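Local atomic coordinates of TcpB (PDB entry 4LQC), a protein that is a bacterial TIR-domain protein from Brucella melitensis and probably acts through associations with other proteins, as many TIR domains do. Residues Q23-A28 with E128-E133. The protein carries 2 engineered substitutions. Sequence-based numbering, arbitrary orientation.
Sequences QDLVAA and EEIAKE
Leu25 reaches across to Ile130 and Ala131 in a small, buried, wholly apolar seam, a compact illustration of small side chains meeting at a helix crossing with one longer side chain packed alongside. The leucine can be followed outward. Its CB starts from the flank of helix 18-31 and lies 6.4 Å from CB of Ala131, too far for contact. With CG anti to the backbone N (chi1 179°), the branch point is sent toward helix 127-136, yet its nearest neighbour there, CG2 of Ile130, is still 5.0 Å from CG. Of the two methyls CD1 makes the contact, 4.1 Å from CG2 of Ile130 and 4.2 Å from CA of Ala131, so that it lies against both the backbone and the methyl of that alanine. CD2 stays farther off, 4.5 Å from CG2 of Ile130. The leucine and isoleucine chains run almost perpendicular to each other, and Ile130 offers its short gamma branch rather than its CD1 end.

This is the flavodoxin-like TIR fold, in which helices flank a parallel five-stranded sheet of order 2-1-3-4-5; helix 18-31 follows strand 7-14, and helix 127-136 follows the edge strand 120-121. Leu25 also touches Ile11 of strand 7-14, which places it between sheet and helix, and Val127 and Leu134 extend its contacts along helix 127-136.

Beside the leucine, CB of Ala131 points at CB of Ala28 from 3.7 Å and meets that methyl from its flank. These small residues suit the local axis separation of 9.1 Å and crossing angle of -51°. Ala131 also packs against Leu32, just beyond helix 18-31.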
loop_
_atom_site.group_PDB
_atom_site.type_symbol
_atom_site.label_atom_id
_atom_site.label_comp_id
_atom_site.label_asym_id
_atom_site.label_seq_id
_atom_site.Cartn_x
_atom_site.Cartn_y
_atom_site.Cartn_z
ATOM N N GLN B 23 0.067 -2.052 -16.602
ATOM C CA GLN B 23 0.054 -3.001 -17.717
ATOM C C GLN B 23 -0.516 -4.354 -17.292
ATOM O O GLN B 23 -1.305 -4.960 -18.027
ATOM C CB GLN B 23 1.439 -3.171 -18.343
ATOM C CG GLN B 23 1.389 -3.653 -19.795
ATOM C CD GLN B 23 2.755 -4.019 -20.342
ATOM O OE1 GLN B 23 3.705 -4.224 -19.583
ATOM N NE2 GLN B 23 2.858 -4.120 -21.667
ATOM N N ASP B 24 -0.108 -4.827 -16.118
ATOM C CA ASP B 24 -0.729 -5.991 -15.494
ATOM C C ASP B 24 -2.257 -5.915 -15.516
ATOM O O ASP B 24 -2.921 -6.837 -15.980
ATOM C CB ASP B 24 -0.310 -6.089 -14.024
ATOM C CG ASP B 24 1.168 -6.381 -13.837
ATOM O OD1 ASP B 24 1.561 -6.614 -12.666
ATOM O OD2 ASP B 24 1.923 -6.367 -14.834
ATOM N N LEU B 25 -2.809 -4.816 -14.995
ATOM C CA LEU B 25 -4.261 -4.642 -14.886
ATOM C C LEU B 25 -4.946 -4.445 -16.243
ATOM O O LEU B 25 -6.092 -4.858 -16.430
ATOM C CB LEU B 25 -4.591 -3.472 -13.963
ATOM C CG LEU B 25 -6.076 -3.171 -13.772
ATOM C CD1 LEU B 25 -6.863 -4.399 -13.321
ATOM C CD2 LEU B 25 -6.247 -2.031 -12.781
ATOM N N VAL B 26 -4.253 -3.814 -17.187
ATOM C CA VAL B 26 -4.785 -3.696 -18.544
ATOM C C VAL B 26 -4.875 -5.067 -19.208
ATOM O O VAL B 26 -5.887 -5.383 -19.837
ATOM C CB VAL B 26 -3.963 -2.723 -19.427
ATOM C CG1 VAL B 26 -4.461 -2.756 -20.843
ATOM C CG2 VAL B 26 -4.060 -1.313 -18.870
ATOM N N ALA B 27 -3.834 -5.882 -19.052
ATOM C CA ALA B 27 -3.814 -7.222 -19.651
ATOM C C ALA B 27 -4.869 -8.158 -19.058
ATOM O O ALA B 27 -5.472 -8.962 -19.770
ATOM C CB ALA B 27 -2.439 -7.845 -19.516
ATOM N N ALA B 28 -5.076 -8.061 -17.752
ATOM C CA ALA B 28 -6.033 -8.925 -17.070
ATOM C C ALA B 28 -7.463 -8.549 -17.437
ATOM O O ALA B 28 -8.343 -9.413 -17.540
ATOM C CB ALA B 28 -5.847 -8.830 -15.571
ATOM N N GLU B 128 -5.489 -10.091 -10.696
ATOM C CA GLU B 128 -6.605 -10.870 -11.230
ATOM C C GLU B 128 -7.915 -10.630 -10.468
ATOM O O GLU B 128 -8.965 -10.452 -11.088
ATOM C CB GLU B 128 -6.284 -12.369 -11.248
ATOM C CG GLU B 128 -5.178 -12.783 -12.218
ATOM C CD GLU B 128 -3.781 -12.359 -11.767
ATOM O OE1 GLU B 128 -3.594 -11.963 -10.586
ATOM O OE2 GLU B 128 -2.859 -12.417 -12.605
ATOM N N GLU B 129 -7.868 -10.644 -9.135
ATOM C CA GLU B 129 -9.085 -10.447 -8.341
ATOM C C GLU B 129 -9.683 -9.066 -8.605
ATOM O O GLU B 129 -10.909 -8.899 -8.655
ATOM C CB GLU B 129 -8.817 -10.641 -6.844
ATOM C CG GLU B 129 -8.485 -12.087 -6.438
ATOM C CD GLU B 129 -8.283 -12.263 -4.924
ATOM O OE1 GLU B 129 -9.015 -13.069 -4.306
ATOM O OE2 GLU B 129 -7.382 -11.617 -4.342
ATOM N N ILE B 130 -8.815 -8.075 -8.796
ATOM C CA ILE B 130 -9.257 -6.708 -9.055
ATOM C C ILE B 130 -9.869 -6.598 -10.447
ATOM O O ILE B 130 -10.872 -5.893 -10.666
ATOM C CB ILE B 130 -8.085 -5.721 -8.906
ATOM C CG1 ILE B 130 -7.760 -5.533 -7.421
ATOM C CG2 ILE B 130 -8.413 -4.384 -9.555
ATOM C CD1 ILE B 130 -6.585 -4.618 -7.172
ATOM N N ALA B 131 -9.271 -7.314 -11.389
ATOM C CA ALA B 131 -9.792 -7.370 -12.745
ATOM C C ALA B 131 -11.228 -7.899 -12.735
ATOM O O ALA B 131 -12.121 -7.287 -13.327
ATOM C CB ALA B 131 -8.897 -8.232 -13.603
ATOM N N LYS B 132 -11.444 -9.017 -12.042
ATOM C CA LYS B 132 -12.764 -9.644 -11.951
ATOM C C LYS B 132 -13.807 -8.677 -11.399
ATOM O O LYS B 132 -14.902 -8.535 -11.953
ATOM C CB LYS B 132 -12.709 -10.899 -11.069
ATOM C CG LYS B 132 -11.809 -11.974 -11.613
ATOM C CD LYS B 132 -11.939 -13.307 -10.848
ATOM C CE LYS B 132 -11.105 -14.418 -11.525
ATOM N NZ LYS B 132 -10.700 -15.536 -10.597
ATOM N N GLU B 133 -13.454 -8.007 -10.309
ATOM C CA GLU B 133 -14.352 -7.077 -9.648
ATOM C C GLU B 133 -14.715 -5.901 -10.533
ATOM O O GLU B 133 -15.880 -5.497 -10.601
ATOM C CB GLU B 133 -13.708 -6.568 -8.371
ATOM C CG GLU B 133 -14.619 -5.720 -7.528
ATOM C CD GLU B 133 -14.419 -5.996 -6.066
ATOM O OE1 GLU B 133 -13.914 -7.092 -5.750
ATOM O OE2 GLU B 133 -14.761 -5.132 -5.233
#